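Auracyanin-B-2 (Chloroflexus aurantiacus, PDB 1QHQ) carries electrons as a soluble blue copper protein, probably accepting them from the membrane-embedded alternative complex III of the photosynthetic bacterium. Local coordinates at residues L37-N51 with L100-A114. Sequence-based numbering, arbitrary orientation. Where two conformers were deposited one is given.
Sequences LPANTVVRLDFVNQN and LNAGESGSVTFRTPA
Thr112 reaches into the bend at 38-41 and ties it down with one hydroxyl. Its OG1 donates to Pro38 O at 2.7 Å, in the carbonyl plane and on a lone pair, and accepts from Thr41 N at 3.0 Å, an almost straight bond. With chi1 at 55°, OG1 sits between the backbone N and the carbonyl carbon, which leaves CG2 to turn inward against Leu37 CD1 and Val43 CG2. From here strands 42-49 and 104-111 run antiparallel, laddered by backbone bonds such as Val43 N to Phe110 O and Leu45 N to Val108 O. Together with strand 17-22, on the far side of 42-49, they form one sheet of the cupredoxin beta sandwich; Leu45, Phe47 and Phe110 face its interior, and the side chain of Phe47 comes within about 6 Å of the copper. At that end Asn49 gives ND2 to Leu100 O (2.9 Å), the acceptor lying in the amide plane of Asn49 while the nitrogen stands above the carbonyl plane. The same ND2 also bonds Val55 O, and the side chain touches the copper ligand His57, so Asn49 joins this end of the middle strand to the loop that carries His57. On the other face Arg111 runs alongside Asn40, the two pointing the same way, and its chain bends at chi3 (-59°); in the conformer described, Val42 CG2 lies over one guanidinium face toward its rim, 3.5 Å from NH2, and Asn40 O takes only a weak bond from NH1; the stronger partner is Glu13. Further along, Asp46 OD1 accepts from Ser107 OG at a short 2.5 Å, from the anti side and 33° out of the carboxylate plane, while both carboxylate oxygens use syn lone pairs toward Arg44, with NE to OD1 at 2.9 Å. An alanine in place of Asp46 would probably leave Arg44 without its two-pronged carboxylate partner and set the Ser107 hydroxyl free to turn.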
ATOM      1  N   LEU A  37       7.057  12.047   0.909  1.00 11.35           N
ATOM      2  CA  LEU A  37       8.165  11.590   1.805  1.00 10.78           C
ATOM      3  C   LEU A  37       9.471  11.920   1.070  1.00 11.45           C
ATOM      4  O   LEU A  37       9.549  11.877  -0.142  1.00 12.31           O
ATOM      5  CB  LEU A  37       8.059  10.073   1.968  1.00 10.58           C
ATOM      6  CG  LEU A  37       6.837   9.497   2.703  1.00 10.16           C
ATOM      7  CD1 LEU A  37       6.793   7.994   2.483  1.00  9.41           C
ATOM      8  CD2 LEU A  37       6.968   9.843   4.200  1.00 11.94           C
ATOM      9  N   PRO A  38      10.552  12.060   1.853  1.00  9.70           N
ATOM     10  CA  PRO A  38      11.869  12.238   1.229  1.00 11.94           C
ATOM     11  C   PRO A  38      12.359  10.939   0.640  1.00 12.11           C
ATOM     12  O   PRO A  38      11.987   9.871   1.144  1.00 12.06           O
ATOM     13  CB  PRO A  38      12.730  12.688   2.403  1.00 10.41           C
ATOM     14  CG  PRO A  38      12.090  12.084   3.610  1.00 12.57           C
ATOM     15  CD  PRO A  38      10.580  12.087   3.296  1.00 10.30           C
ATOM     16  N   ALA A  39      13.239  11.012  -0.342  1.00 10.72           N
ATOM     17  CA  ALA A  39      13.824   9.857  -0.985  1.00 11.21           C
ATOM     18  C   ALA A  39      14.835   9.143  -0.076  1.00 12.48           C
ATOM     19  O   ALA A  39      15.397   9.758   0.814  1.00 13.67           O
ATOM     20  CB  ALA A  39      14.550  10.263  -2.280  1.00 10.46           C
ATOM     21  N   ASN A  40      14.994   7.874  -0.334  1.00 11.86           N
ATOM     22  CA  ASN A  40      16.036   7.050   0.289  1.00 12.78           C
ATOM     23  C   ASN A  40      16.039   7.176   1.784  1.00 13.05           C
ATOM     24  O   ASN A  40      17.075   7.248   2.473  1.00 14.90           O
ATOM     25  CB  ASN A  40      17.417   7.458  -0.303  1.00 17.94           C
ATOM     26  CG  ASN A  40      18.504   6.480   0.130  1.00 26.92           C
ATOM     27  OD1 ASN A  40      18.288   5.264   0.152  1.00 32.24           O
ATOM     28  ND2 ASN A  40      19.672   6.992   0.498  1.00 30.82           N
ATOM     29  N   THR A  41      14.852   7.127   2.400  1.00 11.53           N
ATOM     30  CA  THR A  41      14.637   7.263   3.805  1.00 11.98           C
ATOM     31  C   THR A  41      13.796   6.095   4.339  1.00 11.77           C
ATOM     32  O   THR A  41      12.912   5.617   3.615  1.00 12.03           O
ATOM     33  CB  THR A  41      13.796   8.566   4.093  1.00 12.42           C
ATOM     34  OG1 THR A  41      14.601   9.672   3.592  1.00 13.49           O
ATOM     35  CG2 THR A  41      13.578   8.719   5.565  1.00 14.31           C
ATOM     36  N   VAL A  42      14.129   5.597   5.506  1.00  9.80           N
ATOM     37  CA  VAL A  42      13.329   4.502   6.101  1.00  9.44           C
ATOM     38  C   VAL A  42      12.085   5.090   6.746  1.00  9.77           C
ATOM     39  O   VAL A  42      12.146   5.969   7.612  1.00 10.48           O
ATOM     40  CB  VAL A  42      14.104   3.708   7.156  1.00 10.54           C
ATOM     41  CG1 VAL A  42      13.280   2.545   7.709  1.00 12.76           C
ATOM     42  CG2 VAL A  42      15.405   3.173   6.520  1.00 14.10           C
ATOM     43  N   VAL A  43      10.934   4.568   6.295  1.00 10.11           N
ATOM     44  CA  VAL A  43       9.651   5.069   6.826  1.00  6.73           C
ATOM     45  C   VAL A  43       8.810   3.902   7.301  1.00  7.22           C
ATOM     46  O   VAL A  43       8.810   2.853   6.647  1.00  7.92           O
ATOM     47  CB  VAL A  43       8.840   5.808   5.718  1.00  8.17           C
ATOM     48  CG1 VAL A  43       7.464   6.169   6.192  0.50 11.41           C
ATOM     49  CG2 VAL A  43       9.637   7.022   5.240  0.50  2.92           C
ATOM     50  N   ARG A  44       8.162   4.044   8.446  1.00  8.42           N
ATOM     51  CA  ARG A  44       7.112   3.110   8.828  1.00  9.38           C
ATOM     52  C   ARG A  44       5.748   3.711   8.491  1.00  6.43           C
ATOM     53  O   ARG A  44       5.366   4.755   8.979  1.00  7.93           O
ATOM     54  CB  ARG A  44       7.153   2.720  10.307  1.00  8.43           C
ATOM     55  CG  ARG A  44       6.135   1.513  10.525  1.00  8.98           C
ATOM     56  CD  ARG A  44       6.087   1.202  12.018  1.00 10.18           C
ATOM     57  NE  ARG A  44       5.426   2.241  12.772  1.00 12.87           N
ATOM     58  CZ  ARG A  44       5.749   2.916  13.815  1.00 13.21           C
ATOM     59  NH1 ARG A  44       6.937   2.656  14.450  1.00 14.60           N
ATOM     60  NH2 ARG A  44       4.994   3.888  14.318  1.00 15.51           N
ATOM     61  N   LEU A  45       5.014   2.961   7.621  1.00  9.34           N
ATOM     62  CA  LEU A  45       3.666   3.406   7.278  1.00 10.09           C
ATOM     63  C   LEU A  45       2.664   2.568   8.099  1.00  6.94           C
ATOM     64  O   LEU A  45       2.790   1.339   8.136  1.00  9.95           O
ATOM     65  CB  LEU A  45       3.428   3.120   5.781  1.00 10.03           C
ATOM     66  CG  LEU A  45       2.091   3.610   5.206  0.50 11.39           C
ATOM     67  CD1 LEU A  45       2.170   3.777   3.710  0.50 11.89           C
ATOM     68  CD2 LEU A  45       0.966   2.632   5.574  0.50  7.28           C
ATOM     69  N   ASP A  46       1.869   3.255   8.868  1.00  6.45           N
ATOM     70  CA  ASP A  46       0.860   2.589   9.714  1.00  8.75           C
ATOM     71  C   ASP A  46      -0.513   2.739   9.003  1.00  9.85           C
ATOM     72  O   ASP A  46      -0.996   3.859   8.931  1.00 11.14           O
ATOM     73  CB  ASP A  46       0.810   3.233  11.086  1.00 12.72           C
ATOM     74  CG  ASP A  46       2.168   3.130  11.825  1.00 12.61           C
ATOM     75  OD1 ASP A  46       2.839   2.135  11.575  1.00 11.27           O
ATOM     76  OD2 ASP A  46       2.387   3.977  12.713  1.00 14.84           O
ATOM     77  N   PHE A  47      -1.065   1.616   8.562  1.00 10.01           N
ATOM     78  CA  PHE A  47      -2.413   1.700   7.913  1.00 11.19           C
ATOM     79  C   PHE A  47      -3.467   1.182   8.904  1.00  9.78           C
ATOM     80  O   PHE A  47      -3.377   0.058   9.403  1.00  9.45           O
ATOM     81  CB  PHE A  47      -2.377   0.783   6.688  1.00  9.44           C
ATOM     82  CG  PHE A  47      -3.667   0.784   5.883  1.00 12.30           C
ATOM     83  CD1 PHE A  47      -4.406   1.936   5.811  1.00 15.67           C
ATOM     84  CD2 PHE A  47      -4.089  -0.362   5.268  1.00 14.30           C
ATOM     85  CE1 PHE A  47      -5.637   1.949   5.124  1.00 20.25           C
ATOM     86  CE2 PHE A  47      -5.293  -0.338   4.556  1.00 14.56           C
ATOM     87  CZ  PHE A  47      -6.030   0.807   4.467  1.00 13.68           C
ATOM     88  N   VAL A  48      -4.321   2.105   9.326  1.00 11.66           N
ATOM     89  CA  VAL A  48      -5.415   1.762  10.246  1.00 14.60           C
ATOM     90  C   VAL A  48      -6.722   1.627   9.439  1.00 14.33           C
ATOM     91  O   VAL A  48      -7.125   2.552   8.749  1.00 16.85           O
ATOM     92  CB  VAL A  48      -5.597   2.911  11.265  1.00 15.65           C
ATOM     93  CG1 VAL A  48      -6.644   2.529  12.296  1.00 19.29           C
ATOM     94  CG2 VAL A  48      -4.242   3.187  11.957  1.00 19.69           C
ATOM     95  N   ASN A  49      -7.207   0.387   9.355  1.00 12.35           N
ATOM     96  CA  ASN A  49      -8.433   0.119   8.587  1.00 13.22           C
ATOM     97  C   ASN A  49      -9.670   0.163   9.491  1.00 14.11           C
ATOM     98  O   ASN A  49     -10.100  -0.924   9.925  1.00 18.53           O
ATOM     99  CB  ASN A  49      -8.352  -1.230   7.887  1.00 11.43           C
ATOM    100  CG  ASN A  49      -9.646  -1.449   6.988  1.00 11.61           C
ATOM    101  OD1 ASN A  49     -10.319  -0.494   6.793  1.00 15.52           O
ATOM    102  ND2 ASN A  49      -9.791  -2.672   6.586  1.00 14.39           N
ATOM    103  N   GLN A  50     -10.191   1.321   9.797  1.00 13.75           N
ATOM    104  CA  GLN A  50     -11.484   1.416  10.508  1.00 16.65           C
ATOM    105  C   GLN A  50     -12.526   1.941   9.494  1.00 16.70           C
ATOM    106  O   GLN A  50     -12.345   2.973   8.884  1.00 16.19           O
ATOM    107  CB  GLN A  50     -11.380   2.396  11.663  1.00 22.92           C
ATOM    108  CG  GLN A  50     -10.605   1.798  12.853  1.00 30.40           C
ATOM    109  CD  GLN A  50     -10.308   2.857  13.894  1.00 38.08           C
ATOM    110  OE1 GLN A  50     -10.943   3.917  13.929  1.00 44.65           O
ATOM    111  NE2 GLN A  50      -9.326   2.574  14.745  1.00 41.69           N
ATOM    112  N   ASN A  51     -13.560   1.102   9.286  1.00 17.30           N
ATOM    113  CA  ASN A  51     -14.560   1.501   8.272  1.00 19.33           C
ATOM    114  C   ASN A  51     -15.926   0.923   8.674  1.00 20.78           C
ATOM    115  O   ASN A  51     -15.973  -0.043   9.419  1.00 20.42           O
ATOM    116  CB  ASN A  51     -14.160   1.066   6.887  1.00 19.14           C
ATOM    117  CG  ASN A  51     -14.202  -0.387   6.581  1.00 20.74           C
ATOM    118  OD1 ASN A  51     -15.290  -0.996   6.393  1.00 19.93           O
ATOM    119  ND2 ASN A  51     -13.073  -1.067   6.472  1.00 14.30           N
ATOM    120  N   LEU A 100      -6.001  -6.116   5.740  1.00 11.69           N
ATOM    121  CA  LEU A 100      -6.521  -5.880   7.068  1.00 11.66           C
ATOM    122  C   LEU A 100      -8.050  -5.967   7.102  1.00 14.72           C
ATOM    123  O   LEU A 100      -8.714  -5.339   6.290  1.00 14.62           O
ATOM    124  CB  LEU A 100      -6.146  -4.423   7.493  1.00 13.91           C
ATOM    125  CG  LEU A 100      -4.621  -4.179   7.430  1.00 12.12           C
ATOM    126  CD1 LEU A 100      -4.341  -2.727   7.760  1.00 10.55           C
ATOM    127  CD2 LEU A 100      -3.883  -5.093   8.398  1.00 13.25           C
ATOM    128  N   ASN A 101      -8.563  -6.707   8.082  1.00 16.50           N
ATOM    129  CA  ASN A 101     -10.036  -6.766   8.228  1.00 16.75           C
ATOM    130  C   ASN A 101     -10.476  -5.410   8.734  1.00 15.36           C
ATOM    131  O   ASN A 101      -9.637  -4.642   9.290  1.00 15.20           O
ATOM    132  CB  ASN A 101     -10.367  -7.850   9.266  1.00 16.86           C
ATOM    133  CG  ASN A 101      -9.992  -9.242   8.834  1.00 19.52           C
ATOM    134  OD1 ASN A 101     -10.043  -9.604   7.667  1.00 24.88           O
ATOM    135  ND2 ASN A 101      -9.483 -10.060   9.780  1.00 28.13           N
ATOM    136  N   ALA A 102     -11.730  -5.026   8.566  1.00 15.78           N
ATOM    137  CA  ALA A 102     -12.213  -3.814   9.200  1.00 13.78           C
ATOM    138  C   ALA A 102     -11.936  -3.897  10.721  1.00 14.55           C
ATOM    139  O   ALA A 102     -12.196  -4.937  11.346  1.00 16.82           O
ATOM    140  CB  ALA A 102     -13.745  -3.721   9.001  1.00 16.86           C
ATOM    141  N   GLY A 103     -11.317  -2.871  11.259  1.00 14.27           N
ATOM    142  CA  GLY A 103     -10.945  -2.819  12.647  1.00 13.50           C
ATOM    143  C   GLY A 103      -9.475  -3.186  12.878  1.00 16.12           C
ATOM    144  O   GLY A 103      -9.059  -3.176  14.026  1.00 19.40           O
ATOM    145  N   GLU A 104      -8.808  -3.692  11.864  1.00 11.29           N
ATOM    146  CA  GLU A 104      -7.423  -4.118  11.997  1.00 11.17           C
ATOM    147  C   GLU A 104      -6.483  -2.979  11.536  1.00 11.42           C
ATOM    148  O   GLU A 104      -6.884  -2.026  10.870  1.00 11.23           O
ATOM    149  CB  GLU A 104      -7.143  -5.372  11.155  1.00 10.02           C
ATOM    150  CG  GLU A 104      -7.682  -6.635  11.885  1.00 10.27           C
ATOM    151  CD  GLU A 104      -7.195  -7.900  11.260  1.00 15.69           C
ATOM    152  OE1 GLU A 104      -6.981  -7.939  10.033  1.00 17.29           O
ATOM    153  OE2 GLU A 104      -7.068  -8.935  11.974  1.00 21.09           O
ATOM    154  N   SER A 105      -5.272  -3.053  12.047  1.00  9.41           N
ATOM    155  CA  SER A 105      -4.208  -2.090  11.723  1.00  9.82           C
ATOM    156  C   SER A 105      -2.929  -2.883  11.407  1.00  9.12           C
ATOM    157  O   SER A 105      -2.711  -3.935  11.959  1.00 11.80           O
ATOM    158  CB  SER A 105      -3.924  -1.203  12.943  1.00 11.32           C
ATOM    159  OG  SER A 105      -5.033  -0.317  13.157  1.00 16.71           O
ATOM    160  N   GLY A 106      -2.186  -2.363  10.433  1.00  8.57           N
ATOM    161  CA  GLY A 106      -0.947  -3.109  10.061  1.00  8.52           C
ATOM    162  C   GLY A 106       0.050  -2.103   9.492  1.00  9.51           C
ATOM    163  O   GLY A 106      -0.313  -1.082   8.920  1.00  9.03           O
ATOM    164  N   SER A 107       1.333  -2.429   9.686  1.00 10.80           N
ATOM    165  CA  SER A 107       2.344  -1.471   9.173  1.00  9.88           C
ATOM    166  C   SER A 107       3.198  -2.151   8.115  1.00  9.35           C
ATOM    167  O   SER A 107       3.323  -3.366   8.033  1.00 11.07           O
ATOM    168  CB  SER A 107       3.241  -0.993  10.321  1.00 12.18           C
ATOM    169  OG  SER A 107       2.458  -0.335  11.321  1.00 13.46           O
ATOM    170  N   VAL A 108       3.975  -1.276   7.432  1.00  8.47           N
ATOM    171  CA  VAL A 108       5.084  -1.769   6.606  1.00  6.69           C
ATOM    172  C   VAL A 108       6.259  -0.781   6.738  1.00 10.25           C
ATOM    173  O   VAL A 108       6.017   0.403   6.793  1.00  8.90           O
ATOM    174  CB  VAL A 108       4.711  -2.027   5.168  1.00  9.97           C
ATOM    175  CG1 VAL A 108       4.205  -0.804   4.434  1.00 11.49           C
ATOM    176  CG2 VAL A 108       5.845  -2.700   4.393  1.00 11.28           C
ATOM    177  N   THR A 109       7.457  -1.334   6.900  1.00  9.58           N
ATOM    178  CA  THR A 109       8.639  -0.453   7.087  1.00  8.54           C
ATOM    179  C   THR A 109       9.535  -0.645   5.877  1.00  9.21           C
ATOM    180  O   THR A 109       9.901  -1.780   5.537  1.00  8.96           O
ATOM    181  CB  THR A 109       9.396  -0.811   8.356  1.00  7.19           C
ATOM    182  OG1 THR A 109       8.537  -0.533   9.502  1.00 10.24           O
ATOM    183  CG2 THR A 109      10.674   0.050   8.503  1.00  9.47           C
ATOM    184  N   PHE A 110       9.798   0.452   5.182  1.00  7.87           N
ATOM    185  CA  PHE A 110      10.471   0.372   3.905  1.00  8.63           C
ATOM    186  C   PHE A 110      11.384   1.574   3.686  1.00  9.60           C
ATOM    187  O   PHE A 110      11.142   2.649   4.226  1.00 10.26           O
ATOM    188  CB  PHE A 110       9.488   0.204   2.746  1.00 10.95           C
ATOM    189  CG  PHE A 110       8.588   1.392   2.518  1.00  9.41           C
ATOM    190  CD1 PHE A 110       7.495   1.622   3.326  1.00 10.10           C
ATOM    191  CD2 PHE A 110       8.853   2.291   1.490  1.00  9.81           C
ATOM    192  CE1 PHE A 110       6.686   2.719   3.113  1.00 10.82           C
ATOM    193  CE2 PHE A 110       8.073   3.410   1.294  1.00  9.81           C
ATOM    194  CZ  PHE A 110       6.929   3.595   2.081  1.00 13.37           C
ATOM    195  N   ARG A 111      12.308   1.405   2.742  1.00 10.37           N
ATOM    196  CA  ARG A 111      13.119   2.541   2.287  1.00 11.80           C
ATOM    197  C   ARG A 111      12.424   3.160   1.068  1.00 10.31           C
ATOM    198  O   ARG A 111      12.100   2.479   0.108  1.00 12.30           O
ATOM    199  CB  ARG A 111      14.540   2.094   1.927  1.00 15.23           C
ATOM    200  CG  ARG A 111      15.430   3.289   1.542  0.50 15.80           C
ATOM    201  CD  ARG A 111      16.882   2.841   1.397  0.50 17.55           C
ATOM    202  NE  ARG A 111      17.384   2.255   2.642  0.50 18.87           N
ATOM    203  CZ  ARG A 111      17.908   2.968   3.632  0.50 16.36           C
ATOM    204  NH1 ARG A 111      17.962   4.296   3.514  0.50 16.49           N
ATOM    205  NH2 ARG A 111      18.331   2.410   4.750  0.50 15.54           N
ATOM    206  N   THR A 112      12.121   4.449   1.197  1.00 11.17           N
ATOM    207  CA  THR A 112      11.460   5.101   0.035  1.00  9.61           C
ATOM    208  C   THR A 112      12.391   5.056  -1.174  1.00 12.07           C
ATOM    209  O   THR A 112      13.620   5.054  -1.029  1.00 10.00           O
ATOM    210  CB  THR A 112      11.130   6.546   0.390  1.00 11.74           C
ATOM    211  OG1 THR A 112      12.361   7.172   0.818  1.00 11.03           O
ATOM    212  CG2 THR A 112      10.125   6.647   1.540  1.00 10.98           C
ATOM    213  N   PRO A 113      11.824   5.033  -2.363  1.00 11.34           N
ATOM    214  CA  PRO A 113      12.544   5.015  -3.614  1.00  8.88           C
ATOM    215  C   PRO A 113      13.136   6.367  -3.981  1.00 10.90           C
ATOM    216  O   PRO A 113      13.199   7.272  -3.134  1.00 10.81           O
ATOM    217  CB  PRO A 113      11.448   4.588  -4.617  1.00 11.74           C
ATOM    218  CG  PRO A 113      10.234   5.289  -4.056  1.00 10.62           C
ATOM    219  CD  PRO A 113      10.344   5.040  -2.558  1.00 11.56           C
ATOM    220  N   ALA A 114      13.661   6.491  -5.195  1.00 10.79           N
ATOM    221  CA  ALA A 114      14.274   7.782  -5.635  1.00 11.23           C
ATOM    222  C   ALA A 114      13.224   8.854  -5.786  1.00 11.38           C
ATOM    223  O   ALA A 114      12.014   8.521  -5.882  1.00 12.09           O
ATOM    224  CB  ALA A 114      14.856   7.476  -7.040  1.00 13.83           C
TER